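Local coordinates for carboxypeptidase 1 (Deinococcus radiodurans str. R1, PDB 5GIV), which probably releases amino acids one at a time from the C-terminus of peptides, with broad specificity, as a zinc-dependent carboxypeptidase of the M32 family, at residues Y116-E121 against G129-Y134; I362-L367 against D383-A388; G425-A430 against L484-Y489; Q431-A436 against S453-W458. All coordinates share one frame; numbering follows the deposited sequence.

In the fold
All four contacts belong to one largely helical M32 peptidase chain. Contacts 1 and 2 lie on the same side of the chain's centre, about 19 Å apart between centres. Contact 1 is partly buried and carries a salt bridge on its more exposed side. Contact 2 is buried, and an arginine packs against a tryptophan there without a hydrogen bond between the segments. Contacts 3 and 4 share helix 420-439 and touch each other through Gln431. Contact 3 is buried, comes nearest the zinc site and holds a water that bridges its two segments. Contact 4, one to two turns further along that helix, is partly buried and apolar.

Contact 1. Residues Y116-E121 against G129-Y134; sequences YSAWTE and GRMVPY
Arg130 reaches across from helix 128-147 to Glu121 on helix 102-122. Its CG stands anti to the backbone N (chi1 174°), and the chain runs extended to NE. Arg130 NE passes 4.1 Å from Ala118 CB. Beyond it, the guanidinium, centred on CZ, has the O of the same alanine above the centre of one face. The two end nitrogens then converge on one oxygen. Arg130 NH2 is 3.1 Å from Glu121 OE2, and Arg130 NH1 is 3.2 Å from the same OE2. This is an end-on salt bridge. OE2 lies in the guanidinium plane, but the carboxylate is turned 62° against that plane. NH1 meets the anti lone pair of OE2, while NH2 comes from above the carboxylate plane. With an alanine here, the Glu121 carboxylate would probably lose this charged mate, and one side of Ala118 would be uncovered.

Beside the salt bridge the packing is apolar. Ala118 CB sits off-centre against the Tyr134 ring in a CH-pi contact, 3.8 Å from Tyr134 CZ. The bent chain of Met131 brings its SD to 3.9 Å from Ala118 CB. Met131 CE turns to Trp119 and lies 4.0 Å from Trp119 CB. The Trp119 indole itself points elsewhere, and its NE1 bonds to Leu405 O. The short segment axes run 10.0 Å apart at 166°. This is the nearly antiparallel packing of a helical hairpin, in which consecutive helices 102-122 and 128-147 are joined by a short connection, away from the zinc site.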
loop_
_atom_site.group_PDB
_atom_site.type_symbol
_atom_site.label_atom_id
_atom_site.label_comp_id
_atom_site.label_asym_id
_atom_site.label_seq_id
_atom_site.Cartn_x
_atom_site.Cartn_y
_atom_site.Cartn_z
ATOM N N TYR A 116 19.079 10.744 8.264
ATOM C CA TYR A 116 18.013 11.137 7.356
ATOM C C TYR A 116 16.945 11.954 8.074
ATOM O O TYR A 116 16.534 13.019 7.595
ATOM C CB TYR A 116 17.401 9.904 6.691
ATOM C CG TYR A 116 16.158 10.247 5.915
ATOM C CD1 TYR A 116 16.239 10.875 4.678
ATOM C CD2 TYR A 116 14.898 9.967 6.431
ATOM C CE1 TYR A 116 15.105 11.201 3.971
ATOM C CE2 TYR A 116 13.754 10.289 5.729
ATOM C CZ TYR A 116 13.864 10.908 4.497
ATOM O OH TYR A 116 12.729 11.235 3.795
ATOM N N SER A 117 16.475 11.471 9.225
ATOM C CA SER A 117 15.437 12.204 9.950
ATOM C C SER A 117 15.912 13.603 10.331
ATOM O O SER A 117 15.178 14.585 10.163
ATOM C CB SER A 117 14.984 11.417 11.174
ATOM O OG SER A 117 14.302 10.244 10.763
ATOM N N ALA A 118 17.136 13.713 10.855
ATOM C CA ALA A 118 17.669 15.035 11.175
ATOM C C ALA A 118 17.780 15.914 9.924
ATOM O O ALA A 118 17.587 17.135 9.999
ATOM C CB ALA A 118 19.029 14.904 11.871
ATOM N N TRP A 119 18.077 15.311 8.766
ATOM C CA TRP A 119 18.215 16.091 7.540
ATOM C C TRP A 119 16.875 16.669 7.090
ATOM O O TRP A 119 16.815 17.806 6.596
ATOM C CB TRP A 119 18.832 15.225 6.439
ATOM C CG TRP A 119 18.842 15.860 5.074
ATOM C CD1 TRP A 119 19.748 16.766 4.592
ATOM C CD2 TRP A 119 17.901 15.635 4.020
ATOM N NE1 TRP A 119 19.428 17.113 3.303
ATOM C CE2 TRP A 119 18.301 16.431 2.924
ATOM C CE3 TRP A 119 16.760 14.835 3.893
ATOM C CZ2 TRP A 119 17.599 16.449 1.716
ATOM C CZ3 TRP A 119 16.063 14.850 2.689
ATOM C CH2 TRP A 119 16.486 15.656 1.616
ATOM N N THR A 120 15.793 15.898 7.223
ATOM C CA THR A 120 14.484 16.404 6.819
ATOM C C THR A 120 14.107 17.668 7.577
ATOM O O THR A 120 13.275 18.441 7.094
ATOM C CB THR A 120 13.408 15.338 7.018
ATOM O OG1 THR A 120 13.333 15.005 8.409
ATOM C CG2 THR A 120 13.758 14.093 6.223
ATOM N N GLU A 121 14.725 17.911 8.730
ATOM C CA GLU A 121 14.516 19.143 9.477
ATOM C C GLU A 121 15.619 20.161 9.237
ATOM O O GLU A 121 15.336 21.361 9.126
ATOM C CB GLU A 121 14.428 18.851 10.980
ATOM C CG GLU A 121 13.474 17.729 11.371
ATOM C CD GLU A 121 13.481 17.463 12.876
ATOM O OE1 GLU A 121 12.627 16.678 13.349
ATOM O OE2 GLU A 121 14.367 18.009 13.577
ATOM N N GLY A 129 25.437 23.015 10.154
ATOM C CA GLY A 129 26.229 22.706 11.333
ATOM C C GLY A 129 25.672 21.546 12.137
ATOM O O GLY A 129 26.428 20.789 12.747
ATOM N N ARG A 130 24.354 21.369 12.129
ATOM C CA ARG A 130 23.777 20.233 12.838
ATOM C C ARG A 130 24.103 18.910 12.154
ATOM O O ARG A 130 24.284 17.893 12.837
ATOM C CB ARG A 130 22.263 20.404 12.960
ATOM C CG ARG A 130 21.522 19.217 13.565
ATOM C CD ARG A 130 20.026 19.478 13.549
ATOM N NE ARG A 130 19.218 18.353 14.018
ATOM C CZ ARG A 130 17.885 18.331 13.970
ATOM N NH1 ARG A 130 17.216 19.369 13.472
ATOM N NH2 ARG A 130 17.217 17.269 14.402
ATOM N N MET A 131 24.187 18.895 10.817
ATOM C CA MET A 131 24.438 17.649 10.110
ATOM C C MET A 131 25.910 17.252 10.099
ATOM O O MET A 131 26.218 16.087 9.815
ATOM C CB MET A 131 23.927 17.747 8.670
ATOM C CG MET A 131 22.457 18.090 8.562
ATOM S SD MET A 131 21.418 17.081 9.635
ATOM C CE MET A 131 21.836 15.417 9.108
ATOM N N VAL A 132 26.826 18.180 10.398
ATOM C CA VAL A 132 28.254 17.863 10.319
ATOM C C VAL A 132 28.600 16.601 11.104
ATOM O O VAL A 132 29.248 15.708 10.539
ATOM C CB VAL A 132 29.095 19.073 10.741
ATOM C CG1 VAL A 132 30.539 18.656 10.927
ATOM C CG2 VAL A 132 28.998 20.179 9.700
ATOM N N PRO A 133 28.220 16.460 12.378
ATOM C CA PRO A 133 28.516 15.196 13.083
ATOM C C PRO A 133 27.917 13.963 12.420
ATOM O O PRO A 133 28.580 12.921 12.374
ATOM C CB PRO A 133 27.949 15.438 14.491
ATOM C CG PRO A 133 27.017 16.601 14.348
ATOM C CD PRO A 133 27.598 17.455 13.268
ATOM N N TYR A 134 26.681 14.041 11.918
ATOM C CA TYR A 134 26.104 12.898 11.209
ATOM C C TYR A 134 26.934 12.526 9.985
ATOM O O TYR A 134 27.171 11.341 9.719
ATOM C CB TYR A 134 24.668 13.194 10.786
ATOM C CG TYR A 134 23.655 13.222 11.906
ATOM C CD1 TYR A 134 23.001 12.070 12.298
ATOM C CD2 TYR A 134 23.340 14.406 12.554
ATOM C CE1 TYR A 134 22.054 12.093 13.309
ATOM C CE2 TYR A 134 22.403 14.442 13.572
ATOM C CZ TYR A 134 21.761 13.280 13.946
ATOM O OH TYR A 134 20.820 13.302 14.960
#

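Contact 2. Residues I362-L367 against D383-A388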
loop_
_atom_site.group_PDB
_atom_site.type_symbol
_atom_site.label_atom_id
_atom_site.label_comp_id
_atom_site.label_asym_id
_atom_site.label_seq_id
_atom_site.Cartn_x
_atom_site.Cartn_y
_atom_site.Cartn_z
ATOM N N ILE A 362 29.524 15.622 -11.480
ATOM C CA ILE A 362 30.968 15.783 -11.333
ATOM C C ILE A 362 31.293 16.502 -10.033
ATOM O O ILE A 362 32.201 16.108 -9.293
ATOM C CB ILE A 362 31.555 16.530 -12.542
ATOM C CG1 ILE A 362 31.339 15.720 -13.822
ATOM C CG2 ILE A 362 33.030 16.861 -12.293
ATOM C CD1 ILE A 362 31.748 16.444 -15.078
ATOM N N THR A 363 30.575 17.589 -9.747
ATOM C CA THR A 363 30.789 18.289 -8.487
ATOM C C THR A 363 30.731 17.329 -7.301
ATOM O O THR A 363 31.657 17.274 -6.487
ATOM C CB THR A 363 29.747 19.394 -8.328
ATOM O OG1 THR A 363 29.887 20.318 -9.409
ATOM C CG2 THR A 363 29.932 20.124 -6.992
ATOM N N ARG A 364 29.644 16.557 -7.201
ATOM C CA ARG A 364 29.464 15.666 -6.058
ATOM C C ARG A 364 30.528 14.573 -6.022
ATOM O O ARG A 364 31.097 14.281 -4.962
ATOM C CB ARG A 364 28.070 15.049 -6.104
ATOM C CG ARG A 364 26.958 16.034 -5.847
ATOM C CD ARG A 364 25.687 15.682 -6.613
ATOM N NE ARG A 364 24.572 16.533 -6.198
ATOM C CZ ARG A 364 24.438 17.811 -6.547
ATOM N NH1 ARG A 364 25.354 18.399 -7.311
ATOM N NH2 ARG A 364 23.395 18.509 -6.110
ATOM N N PHE A 365 30.817 13.962 -7.174
ATOM C CA PHE A 365 31.799 12.884 -7.219
ATOM C C PHE A 365 33.156 13.362 -6.714
ATOM O O PHE A 365 33.810 12.680 -5.914
ATOM C CB PHE A 365 31.896 12.351 -8.646
ATOM C CG PHE A 365 32.884 11.233 -8.829
ATOM C CD1 PHE A 365 32.531 9.931 -8.556
ATOM C CD2 PHE A 365 34.159 11.487 -9.309
ATOM C CE1 PHE A 365 33.429 8.901 -8.746
ATOM C CE2 PHE A 365 35.065 10.455 -9.506
ATOM C CZ PHE A 365 34.702 9.166 -9.223
ATOM N N GLU A 366 33.596 14.540 -7.165
ATOM C CA GLU A 366 34.911 15.031 -6.772
ATOM C C GLU A 366 34.966 15.373 -5.287
ATOM O O GLU A 366 36.011 15.188 -4.651
ATOM C CB GLU A 366 35.295 16.230 -7.639
ATOM C CG GLU A 366 35.671 15.823 -9.070
ATOM C CD GLU A 366 36.000 16.995 -9.982
ATOM O OE1 GLU A 366 35.839 18.167 -9.557
ATOM O OE2 GLU A 366 36.401 16.744 -11.143
ATOM N N LEU A 367 33.850 15.830 -4.707
ATOM C CA LEU A 367 33.807 16.048 -3.265
ATOM C C LEU A 367 33.862 14.723 -2.518
ATOM O O LEU A 367 34.472 14.631 -1.446
ATOM C CB LEU A 367 32.546 16.832 -2.883
ATOM C CG LEU A 367 32.453 18.284 -3.372
ATOM C CD1 LEU A 367 31.029 18.814 -3.253
ATOM C CD2 LEU A 367 33.417 19.186 -2.596
ATOM N N ASP A 383 31.377 24.773 2.522
ATOM C CA ASP A 383 32.165 25.758 1.788
ATOM C C ASP A 383 32.740 25.174 0.501
ATOM O O ASP A 383 32.725 25.837 -0.542
ATOM C CB ASP A 383 33.264 26.312 2.694
ATOM C CG ASP A 383 32.696 27.032 3.914
ATOM O OD1 ASP A 383 31.709 27.783 3.750
ATOM O OD2 ASP A 383 33.209 26.827 5.042
ATOM N N ALA A 384 33.265 23.945 0.551
ATOM C CA ALA A 384 33.816 23.333 -0.658
ATOM C C ALA A 384 32.737 23.134 -1.718
ATOM O O ALA A 384 33.001 23.293 -2.919
ATOM C CB ALA A 384 34.486 22.002 -0.322
ATOM N N TRP A 385 31.517 22.793 -1.286
ATOM C CA TRP A 385 30.398 22.631 -2.209
ATOM C C TRP A 385 30.117 23.929 -2.958
ATOM O O TRP A 385 30.040 23.941 -4.195
ATOM C CB TRP A 385 29.157 22.160 -1.438
ATOM C CG TRP A 385 27.907 21.946 -2.288
ATOM C CD1 TRP A 385 27.154 22.911 -2.900
ATOM C CD2 TRP A 385 27.249 20.695 -2.560
ATOM N NE1 TRP A 385 26.087 22.336 -3.553
ATOM C CE2 TRP A 385 26.123 20.979 -3.360
ATOM C CE3 TRP A 385 27.508 19.367 -2.210
ATOM C CZ2 TRP A 385 25.265 19.984 -3.820
ATOM C CZ3 TRP A 385 26.657 18.378 -2.670
ATOM C CH2 TRP A 385 25.550 18.691 -3.467
ATOM N N HIS A 386 29.950 25.036 -2.226
ATOM C CA HIS A 386 29.719 26.329 -2.866
ATOM C C HIS A 386 30.867 26.703 -3.797
ATOM O O HIS A 386 30.644 27.200 -4.907
ATOM C CB HIS A 386 29.521 27.420 -1.808
ATOM C CG HIS A 386 28.222 27.325 -1.063
ATOM N ND1 HIS A 386 27.020 27.062 -1.686
ATOM C CD2 HIS A 386 27.937 27.467 0.256
ATOM C CE1 HIS A 386 26.054 27.040 -0.784
ATOM N NE2 HIS A 386 26.583 27.282 0.401
ATOM N N ALA A 387 32.107 26.472 -3.363
ATOM C CA ALA A 387 33.247 26.781 -4.219
ATOM C C ALA A 387 33.202 25.965 -5.506
ATOM O O ALA A 387 33.475 26.488 -6.592
ATOM C CB ALA A 387 34.551 26.533 -3.462
ATOM N N ALA A 388 32.857 24.680 -5.403
ATOM C CA ALA A 388 32.784 23.839 -6.595
ATOM C C ALA A 388 31.617 24.239 -7.496
ATOM O O ALA A 388 31.709 24.093 -8.719
ATOM C CB ALA A 388 32.681 22.369 -6.200
#
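Leu367 packs on Trp385 where two consecutive helices of the M32 fold, 357-372 and 381-393, cross. The short segments run at 141° to each other with axes 10.2 Å apart. The packing is closest on the side of Arg364. The far rim of the Trp385 six-membered ring is directed at one face of the guanidinium, with CH2 over its centre. The two planes stand 66° apart, which rules out a parallel stack. A first torsion of -180° swings the indole out from helix 381-393 toward Arg364. The charged end of Arg364 has its polar partners elsewhere: a salt bridge to Asp407 and hydrogen bonds to Tyr389 OH and the backbone O of His360. These bonds hold the guanidinium in place while the indole edge presses on one face. Phe419 adds a cation-pi contact.

The other side is built from smaller groups and is less enclosed. There Ala384 and Ala388 are partly exposed. Leu367 spans the two parts, with CD1 3.7 Å from Trp385 CE3 and CD2 3.8 Å from Ala384 CB. At the other end Thr363 uses only its methyl across the contact. Thr363 OG1 bonds to Leu359 O, and Thr363 CG2 lies 3.6 Å from Ala388 CB.

Contact 3. Residues G425-A430 against L484-Y489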
loop_
_atom_site.group_PDB
_atom_site.type_symbol
_atom_site.label_atom_id
_atom_site.label_comp_id
_atom_site.label_asym_id
_atom_site.label_seq_id
_atom_site.Cartn_x
_atom_site.Cartn_y
_atom_site.Cartn_z
ATOM N N GLY A 425 24.154 6.803 -16.890
ATOM C CA GLY A 425 22.876 6.608 -17.555
ATOM C C GLY A 425 22.673 7.571 -18.708
ATOM O O GLY A 425 22.161 7.194 -19.763
ATOM N N ASN A 426 23.074 8.828 -18.526
ATOM C CA ASN A 426 22.957 9.793 -19.613
ATOM C C ASN A 426 23.755 9.332 -20.830
ATOM O O ASN A 426 23.276 9.398 -21.972
ATOM C CB ASN A 426 23.436 11.170 -19.157
ATOM C CG ASN A 426 22.397 11.922 -18.355
ATOM O OD1 ASN A 426 21.189 11.733 -18.535
ATOM N ND2 ASN A 426 22.865 12.817 -17.489
ATOM N N VAL A 427 24.994 8.886 -20.602
ATOM C CA VAL A 427 25.833 8.435 -21.707
ATOM C C VAL A 427 25.189 7.240 -22.401
ATOM O O VAL A 427 24.977 7.241 -23.622
ATOM C CB VAL A 427 27.244 8.095 -21.194
ATOM C CG1 VAL A 427 28.099 7.540 -22.309
ATOM C CG2 VAL A 427 27.897 9.320 -20.570
ATOM N N LEU A 428 24.829 6.218 -21.621
ATOM C CA LEU A 428 24.325 4.980 -22.203
ATOM C C LEU A 428 22.987 5.170 -22.903
ATOM O O LEU A 428 22.670 4.417 -23.831
ATOM C CB LEU A 428 24.216 3.909 -21.120
ATOM C CG LEU A 428 25.534 3.306 -20.639
ATOM C CD1 LEU A 428 25.286 2.274 -19.555
ATOM C CD2 LEU A 428 26.286 2.673 -21.808
ATOM N N SER A 429 22.200 6.173 -22.505
ATOM C CA SER A 429 20.892 6.372 -23.124
ATOM C C SER A 429 21.017 6.569 -24.632
ATOM O O SER A 429 20.282 5.950 -25.410
ATOM C CB SER A 429 20.169 7.561 -22.479
ATOM O OG SER A 429 20.801 8.794 -22.772
ATOM N N ALA A 430 21.946 7.432 -25.063
ATOM C CA ALA A 430 22.150 7.658 -26.495
ATOM C C ALA A 430 22.819 6.467 -27.175
ATOM O O ALA A 430 22.546 6.193 -28.351
ATOM C CB ALA A 430 22.977 8.922 -26.722
ATOM N N LEU A 484 31.170 1.024 -23.205
ATOM C CA LEU A 484 30.680 2.356 -22.886
ATOM C C LEU A 484 31.506 3.422 -23.596
ATOM O O LEU A 484 32.736 3.420 -23.525
ATOM C CB LEU A 484 30.718 2.563 -21.369
ATOM C CG LEU A 484 30.390 3.941 -20.793
ATOM C CD1 LEU A 484 28.987 4.354 -21.168
ATOM C CD2 LEU A 484 30.527 3.908 -19.272
ATOM N N THR A 485 30.825 4.310 -24.320
ATOM C CA THR A 485 31.496 5.420 -24.977
ATOM C C THR A 485 30.580 6.634 -24.993
ATOM O O THR A 485 29.382 6.512 -25.250
ATOM C CB THR A 485 31.925 5.065 -26.412
ATOM O OG1 THR A 485 32.300 6.262 -27.114
ATOM C CG2 THR A 485 30.799 4.381 -27.161
ATOM N N ALA A 486 31.161 7.808 -24.759
ATOM C CA ALA A 486 30.421 9.060 -24.816
ATOM C C ALA A 486 30.172 9.529 -26.238
ATOM O O ALA A 486 29.491 10.543 -26.429
ATOM C CB ALA A 486 31.174 10.159 -24.066
ATOM N N GLY A 487 30.687 8.813 -27.232
ATOM C CA GLY A 487 30.575 9.239 -28.603
ATOM C C GLY A 487 29.145 9.505 -29.008
ATOM O O GLY A 487 28.775 10.627 -29.356
ATOM N N PRO A 488 28.308 8.464 -28.979
ATOM C CA PRO A 488 26.910 8.653 -29.404
ATOM C C PRO A 488 26.203 9.733 -28.607
ATOM O O PRO A 488 25.392 10.489 -29.161
ATOM C CB PRO A 488 26.289 7.263 -29.187
ATOM C CG PRO A 488 27.463 6.316 -29.216
ATOM C CD PRO A 488 28.600 7.070 -28.605
ATOM N N TYR A 489 26.516 9.826 -27.313
ATOM C CA TYR A 489 25.925 10.843 -26.451
ATOM C C TYR A 489 26.305 12.246 -26.900
ATOM O O TYR A 489 25.438 13.112 -27.053
ATOM C CB TYR A 489 26.359 10.589 -25.005
ATOM C CG TYR A 489 25.824 11.555 -23.968
ATOM C CD1 TYR A 489 24.454 11.750 -23.805
ATOM C CD2 TYR A 489 26.688 12.208 -23.089
ATOM C CE1 TYR A 489 23.965 12.613 -22.835
ATOM C CE2 TYR A 489 26.210 13.067 -22.114
ATOM C CZ TYR A 489 24.847 13.262 -21.988
ATOM O OH TYR A 489 24.367 14.104 -21.017
HETATM O O HOH W 1 27.045 7.490 -25.807
#
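Tyr489 lays one face of its ring over the backbone of Asn426 and Val427. The contact joins helix 420-439 to the start of helix 487-501 in the M32 peptidase fold. A capping bond opens the second helix: Gly487 N donates to Thr485 OG1 at 3.0 Å.

The flat ring is the broadest surface here. Val427 CA projects at it in a CH-pi contact, 4.2 Å from the Tyr489 ring centroid and 24° off the normal. The backbone C of Asn426 lies over the same face, toward the rim. The Asn426 side-chain amide is nearly parallel to the ring (6°) but is not stacked on it; Asn426 CB lies beside Tyr489 OH. Both polar ends go to one outside residue: Tyr489 OH and Asn426 ND2 each bond to Asn358. Asn426 also lies near the zinc ligand Glu296, about 5 Å away between side chains.

Val427 is the main bump. Its CG1, anti to the backbone N (chi1 176°), enters a hollow formed by Leu484 CD1, Thr485 O and Ala486 CA. CG2 turns the other way to the Tyr489 ring. Leu484 CD1 in turn fits between two methyls, Val427 CG1 at 3.5 Å and Leu428 CD2. At the far end the small Ala430 CB lets the backbone of Tyr489 come close, at 3.5 Å from Tyr489 CA. Pro488 borders the same spot.

A water lies between the helix and the turn. This water accepts from Tyr489 N at 2.8 Å and donates to Val427 O at 3.0 Å and to Thr485 O at 2.6 Å.

Contact 4. Residues Q431-A436 against S453-W458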
loop_
_atom_site.group_PDB
_atom_site.type_symbol
_atom_site.label_atom_id
_atom_site.label_comp_id
_atom_site.label_asym_id
_atom_site.label_seq_id
_atom_site.Cartn_x
_atom_site.Cartn_y
_atom_site.Cartn_z
ATOM N N GLN A 431 23.715 5.772 -26.471
ATOM C CA GLN A 431 24.370 4.602 -27.045
ATOM C C GLN A 431 23.357 3.497 -27.311
ATOM O O GLN A 431 23.344 2.900 -28.392
ATOM C CB GLN A 431 25.489 4.124 -26.114
ATOM C CG GLN A 431 26.316 2.938 -26.614
ATOM C CD GLN A 431 27.602 2.734 -25.797
ATOM O OE1 GLN A 431 28.031 3.627 -25.068
ATOM N NE2 GLN A 431 28.212 1.548 -25.916
ATOM N N PHE A 432 22.487 3.214 -26.335
ATOM C CA PHE A 432 21.432 2.234 -26.567
ATOM C C PHE A 432 20.483 2.703 -27.656
ATOM O O PHE A 432 20.078 1.920 -28.521
ATOM C CB PHE A 432 20.649 1.965 -25.282
ATOM C CG PHE A 432 21.339 1.036 -24.341
ATOM C CD1 PHE A 432 21.698 -0.240 -24.755
ATOM C CD2 PHE A 432 21.625 1.426 -23.046
ATOM C CE1 PHE A 432 22.337 -1.103 -23.896
ATOM C CE2 PHE A 432 22.264 0.562 -22.176
ATOM C CZ PHE A 432 22.624 -0.701 -22.599
ATOM N N TYR A 433 20.133 3.983 -27.644
ATOM C CA TYR A 433 19.144 4.469 -28.591
ATOM C C TYR A 433 19.647 4.347 -30.022
ATOM O O TYR A 433 18.911 3.891 -30.903
ATOM C CB TYR A 433 18.793 5.910 -28.263
ATOM C CG TYR A 433 17.733 6.489 -29.145
ATOM C CD1 TYR A 433 16.391 6.299 -28.854
ATOM C CD2 TYR A 433 18.071 7.233 -30.277
ATOM C CE1 TYR A 433 15.406 6.842 -29.658
ATOM C CE2 TYR A 433 17.090 7.775 -31.090
ATOM C CZ TYR A 433 15.761 7.577 -30.773
ATOM O OH TYR A 433 14.780 8.115 -31.570
ATOM N N ALA A 434 20.907 4.736 -30.266
ATOM C CA ALA A 434 21.470 4.677 -31.613
ATOM C C ALA A 434 21.520 3.245 -32.126
ATOM O O ALA A 434 21.302 2.993 -33.318
ATOM C CB ALA A 434 22.862 5.303 -31.638
ATOM N N ALA A 435 21.839 2.293 -31.247
ATOM C CA ALA A 435 21.790 0.895 -31.650
ATOM C C ALA A 435 20.377 0.502 -32.056
ATOM O O ALA A 435 20.191 -0.272 -33.002
ATOM C CB ALA A 435 22.305 -0.003 -30.527
ATOM N N ALA A 436 19.364 1.028 -31.357
ATOM C CA ALA A 436 17.978 0.724 -31.707
ATOM C C ALA A 436 17.593 1.310 -33.064
ATOM O O ALA A 436 16.854 0.675 -33.829
ATOM C CB ALA A 436 17.031 1.231 -30.622
ATOM N N SER A 453 6.597 0.483 -30.621
ATOM C CA SER A 453 6.807 -0.948 -30.475
ATOM C C SER A 453 8.163 -1.398 -31.005
ATOM O O SER A 453 8.756 -2.338 -30.457
ATOM C CB SER A 453 5.663 -1.686 -31.159
ATOM O OG SER A 453 5.528 -1.250 -32.491
ATOM N N ARG A 454 8.680 -0.744 -32.048
ATOM C CA ARG A 454 9.982 -1.136 -32.574
ATOM C C ARG A 454 11.106 -0.725 -31.632
ATOM O O ARG A 454 12.052 -1.491 -31.408
ATOM C CB ARG A 454 10.197 -0.540 -33.963
ATOM C CG ARG A 454 9.186 -1.009 -34.985
ATOM C CD ARG A 454 9.775 -0.978 -36.386
ATOM N NE ARG A 454 10.162 0.360 -36.811
ATOM C CZ ARG A 454 11.007 0.600 -37.809
ATOM N NH1 ARG A 454 11.571 -0.416 -38.457
ATOM N NH2 ARG A 454 11.308 1.847 -38.145
ATOM N N LEU A 455 11.024 0.478 -31.070
ATOM C CA LEU A 455 12.034 0.892 -30.103
ATOM C C LEU A 455 11.932 0.062 -28.828
ATOM O O LEU A 455 12.925 -0.504 -28.357
ATOM C CB LEU A 455 11.891 2.387 -29.810
ATOM C CG LEU A 455 12.718 2.934 -28.645
ATOM C CD1 LEU A 455 14.222 2.777 -28.892
ATOM C CD2 LEU A 455 12.363 4.397 -28.390
ATOM N N HIS A 456 10.725 -0.053 -28.278
ATOM C CA HIS A 456 10.532 -0.849 -27.069
ATOM C C HIS A 456 10.875 -2.315 -27.308
ATOM O O HIS A 456 11.548 -2.945 -26.481
ATOM C CB HIS A 456 9.095 -0.676 -26.573
ATOM C CG HIS A 456 8.801 -1.376 -25.286
ATOM N ND1 HIS A 456 8.059 -2.531 -25.225
ATOM C CD2 HIS A 456 9.183 -1.108 -24.015
ATOM C CE1 HIS A 456 7.970 -2.933 -23.968
ATOM N NE2 HIS A 456 8.650 -2.089 -23.215
ATOM N N GLY A 457 10.446 -2.868 -28.448
ATOM C CA GLY A 457 10.775 -4.253 -28.754
ATOM C C GLY A 457 12.272 -4.484 -28.803
ATOM O O GLY A 457 12.784 -5.442 -28.216
ATOM N N TRP A 458 13.002 -3.580 -29.458
ATOM C CA TRP A 458 14.452 -3.710 -29.505
ATOM C C TRP A 458 15.052 -3.675 -28.100
ATOM O O TRP A 458 15.899 -4.503 -27.753
ATOM C CB TRP A 458 15.044 -2.593 -30.371
ATOM C CG TRP A 458 16.505 -2.800 -30.656
ATOM C CD1 TRP A 458 17.049 -3.441 -31.738
ATOM C CD2 TRP A 458 17.609 -2.379 -29.845
ATOM N NE1 TRP A 458 18.417 -3.445 -31.647
ATOM C CE2 TRP A 458 18.791 -2.801 -30.497
ATOM C CE3 TRP A 458 17.715 -1.676 -28.633
ATOM C CZ2 TRP A 458 20.060 -2.545 -29.983
ATOM C CZ3 TRP A 458 18.977 -1.421 -28.121
ATOM C CH2 TRP A 458 20.134 -1.854 -28.794
#
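Leu455 is the first residue of 453-458 to touch helix 420-439. With chi1 at 170° its branch reaches across to that helix, and the two methyls part ways. Leu455 CD1 packs 3.6 Å from Ala436 CB. Leu455 CD2 comes to the edge of the Tyr433 ring, 4.1 Å from Tyr433 CE1. Leu443 and Phe447 of helix 443-448 touch the same leucine. The segments belong to helices 420-439 and 453-464 of the M32 fold, and they cross at 117° with axes 10.1 Å apart. Such a steep crossing keeps the contact short.

One turn later, Trp458 covers most of the remaining contact. The small alanines let its indole lie flat on the backbone of Ala435 and Ala436. Ala436 CA makes a CH-pi contact, 3.8 Å from the centroid of the Trp458 five-membered ring and 17° off the normal. The six-membered ring extends past Ala436 to Ala435, with Trp458 CH2 3.3 Å from Ala435 CB. Trp458 CZ3 reaches Phe432 O at 3.5 Å. Replacing this tryptophan by an alanine is likely to open a gap over Ala435 and Ala436 and leave Leu455 as the main tie between the segments.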